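Local coordinates for malonyl CoA-acyl carrier protein transacylase (Staphylococcus aureus, PDB 3IM9) that catalyses the transfer of the malonyl group from malonyl-CoA to holo acyl carrier protein, supplying malonyl-ACP for fatty acid biosynthesis, at residues A[212-217]-A[255-260]; A[237-242]-A[250-255]. All coordinates share one frame; numbering follows the deposited sequence.

Contact 1 of 2, residues A[212-217]-A[255-260]; sequences KVIEED and KQLYSP. With CA (calcium ion), chain B.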
loop_
_atom_site.group_PDB
_atom_site.type_symbol
_atom_site.label_atom_id
_atom_site.label_comp_id
_atom_site.label_asym_id
_atom_site.label_seq_id
_atom_site.Cartn_x
_atom_site.Cartn_y
_atom_site.Cartn_z
ATOM N N LYS A 212 0.916 -0.691 17.833
ATOM C CA LYS A 212 2.204 -0.974 18.531
ATOM C C LYS A 212 2.225 -2.343 19.159
ATOM O O LYS A 212 3.322 -2.918 19.381
ATOM C CB LYS A 212 2.434 0.112 19.575
ATOM C CG LYS A 212 2.871 1.353 18.887
ATOM C CD LYS A 212 2.902 2.533 19.903
ATOM C CE LYS A 212 3.174 3.932 19.228
ATOM N NZ LYS A 212 3.191 5.106 20.215
ATOM N N VAL A 213 1.073 -2.969 19.399
ATOM C CA VAL A 213 1.006 -4.315 20.011
ATOM C C VAL A 213 1.731 -5.372 19.187
ATOM O O VAL A 213 2.076 -6.433 19.771
ATOM C CB VAL A 213 -0.440 -4.807 20.352
ATOM C CG1 VAL A 213 -1.048 -3.908 21.412
ATOM C CG2 VAL A 213 -1.286 -4.955 19.093
ATOM N N ILE A 214 1.925 -5.143 17.878
ATOM C CA ILE A 214 2.592 -6.172 17.047
ATOM C C ILE A 214 4.007 -5.774 16.628
ATOM O O ILE A 214 4.658 -6.525 15.902
ATOM C CB ILE A 214 1.770 -6.518 15.765
ATOM C CG1 ILE A 214 1.620 -5.318 14.828
ATOM C CG2 ILE A 214 0.417 -7.194 16.174
ATOM C CD1 ILE A 214 1.145 -5.747 13.368
ATOM N N GLU A 215 4.474 -4.637 17.114
ATOM C CA GLU A 215 5.826 -4.119 16.757
ATOM C C GLU A 215 6.896 -5.155 17.094
ATOM O O GLU A 215 7.770 -5.470 16.249
ATOM C CB GLU A 215 6.117 -2.793 17.534
ATOM C CG GLU A 215 7.542 -2.344 17.418
ATOM C CD GLU A 215 7.749 -0.957 18.029
ATOM O OE1 GLU A 215 8.752 -0.326 17.671
ATOM O OE2 GLU A 215 6.903 -0.524 18.854
ATOM N N GLU A 216 6.870 -5.690 18.303
ATOM C CA GLU A 216 7.983 -6.583 18.659
ATOM C C GLU A 216 7.997 -7.861 17.837
ATOM O O GLU A 216 9.107 -8.276 17.411
ATOM C CB GLU A 216 7.948 -6.974 20.159
ATOM C CG GLU A 216 8.337 -5.904 21.130
ATOM C CD GLU A 216 7.737 -6.246 22.507
ATOM O OE1 GLU A 216 8.154 -7.289 23.118
ATOM O OE2 GLU A 216 6.783 -5.514 22.916
ATOM N N ASP A 217 6.854 -8.480 17.639
ATOM C CA ASP A 217 6.784 -9.725 16.894
ATOM C C ASP A 217 7.234 -9.486 15.426
ATOM O O ASP A 217 7.984 -10.283 14.821
ATOM C CB ASP A 217 5.360 -10.295 16.880
ATOM C CG ASP A 217 4.963 -10.890 18.252
ATOM O OD1 ASP A 217 5.867 -11.157 19.066
ATOM O OD2 ASP A 217 3.757 -11.096 18.525
ATOM N N LYS A 255 7.863 1.119 11.913
ATOM C CA LYS A 255 7.038 2.333 12.299
ATOM C C LYS A 255 5.783 2.443 11.441
ATOM O O LYS A 255 4.767 2.913 11.905
ATOM C CB LYS A 255 7.830 3.613 12.115
ATOM C CG LYS A 255 9.053 3.615 13.023
ATOM C CD LYS A 255 9.805 4.940 12.871
ATOM C CE LYS A 255 10.960 4.925 13.948
ATOM N NZ LYS A 255 11.777 6.204 13.875
ATOM N N GLN A 256 5.877 1.940 10.205
ATOM C CA GLN A 256 4.764 2.039 9.246
ATOM C C GLN A 256 3.497 1.379 9.848
ATOM O O GLN A 256 2.370 1.859 9.608
ATOM C CB GLN A 256 5.136 1.319 7.955
ATOM C CG GLN A 256 4.157 1.638 6.791
ATOM C CD GLN A 256 4.015 0.450 5.835
ATOM O OE1 GLN A 256 3.918 -0.701 6.256
ATOM N NE2 GLN A 256 4.011 0.733 4.562
ATOM N N LEU A 257 3.682 0.352 10.646
ATOM C CA LEU A 257 2.542 -0.412 11.220
ATOM C C LEU A 257 1.631 0.493 12.012
ATOM O O LEU A 257 0.403 0.204 11.999
ATOM C CB LEU A 257 3.018 -1.572 12.101
ATOM C CG LEU A 257 3.897 -2.634 11.359
ATOM C CD1 LEU A 257 4.476 -3.562 12.396
ATOM C CD2 LEU A 257 3.008 -3.436 10.355
ATOM N N TYR A 258 2.212 1.418 12.748
ATOM C CA TYR A 258 1.405 2.145 13.720
ATOM C C TYR A 258 1.346 3.607 13.430
ATOM O O TYR A 258 0.994 4.448 14.316
ATOM C CB TYR A 258 1.867 1.864 15.169
ATOM C CG TYR A 258 3.347 2.111 15.412
ATOM C CD1 TYR A 258 4.240 1.013 15.350
ATOM C CD2 TYR A 258 3.811 3.371 15.684
ATOM C CE1 TYR A 258 5.580 1.233 15.594
ATOM C CE2 TYR A 258 5.155 3.593 15.909
ATOM C CZ TYR A 258 6.001 2.522 15.852
ATOM O OH TYR A 258 7.370 2.867 16.128
ATOM N N SER A 259 1.750 3.990 12.232
ATOM C CA SER A 259 1.796 5.387 11.792
ATOM C C SER A 259 0.894 5.596 10.594
ATOM O O SER A 259 0.692 4.653 9.802
ATOM C CB SER A 259 3.240 5.732 11.378
ATOM O OG SER A 259 4.115 5.490 12.513
ATOM N N PRO A 260 0.393 6.795 10.385
ATOM C CA PRO A 260 -0.472 7.083 9.226
ATOM C C PRO A 260 0.324 6.933 7.912
ATOM O O PRO A 260 1.544 7.200 7.876
ATOM C CB PRO A 260 -0.921 8.545 9.404
ATOM C CG PRO A 260 -0.304 8.970 10.699
ATOM C CD PRO A 260 0.536 7.936 11.310
HETATM CA CA CA B . 5.138 -2.538 7.644
#
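Tyr258 holds its ring between the aliphatic stem of Lys212 on one face and a backbone carbonyl, Lys255 O, over the centre of the other. Lys212 supplies the CH-pi contact: its CG stands 3.9 Å from the centroid of the Tyr258 ring, displaced toward the rim on the CG side. Farther along the extended chain, Lys212 CE passes Tyr258 CD2 at 3.6 Å, the two side chains crossing at about a right angle. A long side chain suits this exposed margin because its methylenes pack on the aromatic face while the amine lies beyond the ring. The Tyr258 CG sits between the backbone N and carbonyl carbon (chi1 54°), which folds the ring back over its own turn and above Lys255 O. That oxygen accepts Tyr258 N at 3.1 Å and Ser259 OG at 2.7 Å, from opposite faces of the carbonyl plane.

The type I turn Gln256 to Ser259 lies between the helix 246-256 region and strand 261-262 in the FabD acyltransferase fold. Its Ser259 O hydrogen-bonds His207 ND1, consistent with a main-chain carbonyl orienting the probable catalytic histidine. Within the turn, Gln256 bends at chi2 (-148°) and brings OE1 to 2.6 Å from the calcium ion; Arg122 NH2 also bonds this oxygen, and Gln256 NE2 bonds Ser97 O. An amide suits the site: its carbonyl oxygen can be a ligand of the metal while its N-H donates to a backbone carbonyl.

On the buried side, Ile214 CD1 meets Leu257 CD1 at 4.1 Å, two branched apolar chains with helix 112-128 packed against both. Glu215 brings its carboxylate obliquely to the Tyr258 ring, the planes 44° apart, and OE1 stays 3.8 Å from Tyr258 OH, without a hydrogen bond.

Contact 2 of 2, residues A[237-242]-A[250-255]; sequences NVNAQG and KSNMVK. With CA (calcium ion), chain B.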
loop_
_atom_site.group_PDB
_atom_site.type_symbol
_atom_site.label_atom_id
_atom_site.label_comp_id
_atom_site.label_asym_id
_atom_site.label_seq_id
_atom_site.Cartn_x
_atom_site.Cartn_y
_atom_site.Cartn_z
ATOM N N ASN A 237 6.011 5.518 3.515
ATOM C CA ASN A 237 4.738 5.989 4.000
ATOM C C ASN A 237 4.830 6.776 5.313
ATOM O O ASN A 237 3.977 7.632 5.558
ATOM C CB ASN A 237 3.811 4.765 4.257
ATOM C CG ASN A 237 3.256 4.118 3.018
ATOM O OD1 ASN A 237 3.347 4.616 1.853
ATOM N ND2 ASN A 237 2.689 2.966 3.265
ATOM N N VAL A 238 5.791 6.410 6.174
ATOM C CA VAL A 238 5.848 6.995 7.569
ATOM C C VAL A 238 6.219 8.467 7.457
ATOM O O VAL A 238 5.669 9.286 8.165
ATOM C CB VAL A 238 6.837 6.230 8.484
ATOM C CG1 VAL A 238 6.383 4.901 8.764
ATOM C CG2 VAL A 238 8.200 6.063 7.936
ATOM N N ASN A 239 7.170 8.801 6.553
ATOM C CA ASN A 239 7.765 10.184 6.561
ATOM C C ASN A 239 7.701 10.908 5.259
ATOM O O ASN A 239 8.069 12.087 5.188
ATOM C CB ASN A 239 9.270 10.074 7.057
ATOM C CG ASN A 239 10.176 9.310 6.054
ATOM O OD1 ASN A 239 9.690 8.682 5.103
ATOM N ND2 ASN A 239 11.543 9.406 6.221
ATOM N N ALA A 240 7.166 10.244 4.213
ATOM C CA ALA A 240 6.945 10.906 2.903
ATOM C C ALA A 240 8.230 11.457 2.328
ATOM O O ALA A 240 8.157 12.524 1.678
ATOM C CB ALA A 240 5.825 12.007 2.979
ATOM N N GLN A 241 9.332 10.760 2.493
ATOM C CA GLN A 241 10.557 11.210 1.811
ATOM C C GLN A 241 11.283 10.006 1.250
ATOM O O GLN A 241 11.116 8.873 1.759
ATOM C CB GLN A 241 11.484 11.966 2.789
ATOM C CG GLN A 241 10.890 13.224 3.387
ATOM C CD GLN A 241 11.845 13.851 4.419
ATOM O OE1 GLN A 241 11.617 14.973 4.888
ATOM N NE2 GLN A 241 12.879 13.128 4.786
ATOM N N GLY A 242 12.080 10.217 0.188
ATOM C CA GLY A 242 12.916 9.129 -0.415
ATOM C C GLY A 242 13.958 8.627 0.521
ATOM O O GLY A 242 14.653 9.416 1.243
ATOM N N LYS A 250 14.304 -0.339 6.923
ATOM C CA LYS A 250 13.809 -1.432 7.766
ATOM C C LYS A 250 13.124 -0.849 9.023
ATOM O O LYS A 250 12.001 -1.244 9.425
ATOM C CB LYS A 250 14.969 -2.375 8.128
ATOM C CG LYS A 250 14.572 -3.558 9.062
ATOM C CD LYS A 250 15.824 -4.501 9.332
ATOM C CE LYS A 250 15.470 -5.605 10.359
ATOM N NZ LYS A 250 16.700 -6.272 10.919
ATOM N N SER A 251 13.754 0.136 9.663
ATOM C CA SER A 251 13.165 0.720 10.867
ATOM C C SER A 251 11.823 1.386 10.524
ATOM O O SER A 251 10.830 1.280 11.265
ATOM C CB SER A 251 14.115 1.853 11.345
ATOM O OG SER A 251 13.520 2.475 12.452
ATOM N N ASN A 252 11.753 1.995 9.353
ATOM C CA ASN A 252 10.507 2.654 8.909
ATOM C C ASN A 252 9.425 1.650 8.516
ATOM O O ASN A 252 8.245 2.046 8.560
ATOM C CB ASN A 252 10.834 3.580 7.746
ATOM C CG ASN A 252 11.414 4.908 8.250
ATOM O OD1 ASN A 252 11.251 5.259 9.432
ATOM N ND2 ASN A 252 12.040 5.627 7.378
ATOM N N MET A 253 9.795 0.412 8.217
ATOM C CA MET A 253 8.739 -0.559 7.990
ATOM C C MET A 253 8.106 -0.973 9.294
ATOM O O MET A 253 6.880 -1.370 9.275
ATOM C CB MET A 253 9.337 -1.844 7.324
ATOM C CG MET A 253 9.912 -1.551 5.842
ATOM S SD MET A 253 9.063 -0.339 4.863
ATOM C CE MET A 253 7.399 -1.129 4.614
ATOM N N VAL A 254 8.885 -1.038 10.394
ATOM C CA VAL A 254 8.237 -1.328 11.637
ATOM C C VAL A 254 7.337 -0.098 12.068
ATOM O O VAL A 254 6.148 -0.299 12.457
ATOM C CB VAL A 254 9.305 -1.595 12.765
ATOM C CG1 VAL A 254 8.557 -1.946 14.031
ATOM C CG2 VAL A 254 10.155 -2.771 12.283
ATOM N N LYS A 255 7.863 1.119 11.913
ATOM C CA LYS A 255 7.038 2.333 12.299
ATOM C C LYS A 255 5.783 2.443 11.441
ATOM O O LYS A 255 4.767 2.913 11.905
ATOM C CB LYS A 255 7.830 3.613 12.115
ATOM C CG LYS A 255 9.053 3.615 13.023
ATOM C CD LYS A 255 9.805 4.940 12.871
ATOM C CE LYS A 255 10.960 4.925 13.948
ATOM N NZ LYS A 255 11.777 6.204 13.875
HETATM CA CA CA B . 5.138 -2.538 7.644
HETATM O O HOH W 1 7.172 3.561 5.908
#
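Asn252 O receives a hydrogen bond from a water 3.2 Å away, and the same water accepts one from Val238 N, also at 3.2 Å. The water thus joins a loop amide to a helix carbonyl where no direct hydrogen bond spans the two segments.

Beside this bridge Val238 turns its two methyls to different parts of the helix. CG1, anti to its own carbonyl carbon (chi1 -67°), rests 3.4 Å from Asn252 O and 3.9 Å from Lys255 CB. CG2 lies above the flat amide of Asn252, 3.4 Å from its CG. A short beta-branched residue suits this place, being compact enough to press both branches onto a helix surface close to the loop. A hydrogen bond from Asn252 ND2 to Gln236 OE1, in the residue just before Asn237, helps to hold this amide. Asn239 brings ND2 to 4.0 Å from Asn252 ND2, but the two donors do not bond and their amide planes stand 61° apart; Asn239 ND2 instead bonds Glu243 OE2.

One residue on from Asn252, Met253 O binds the calcium ion at 2.7 Å. The loop connects the paired strands 234-235 and 242-243, with Ala240 touching helix 263-272, while helix 246-256 sends Val254 against helix 215-222 and Met253 against helix 99-106.

Contacts 1 and 2 have centres 11 Å apart and share Lys255 of helix 246-256; along the chain, contact 2 is nested inside the loop that contact 1 closes. They touch directly where Val238 CG1 approaches Gln256 CA at 3.3 Å and where Glu215 CG meets Val254 CG1 at 3.6 Å. Each gives one oxygen to the calcium ion, a side-chain amide from contact 1 and a main-chain carbonyl from contact 2, and Tyr101 OH adds a third. The probable active site is close: the side chain of Leu257 lies about 6 Å from that of His207 and about 7 Å from that of Ser97; the side chain of Val238 is about 7 Å from that of His207 and about 10 Å from that of Ser97.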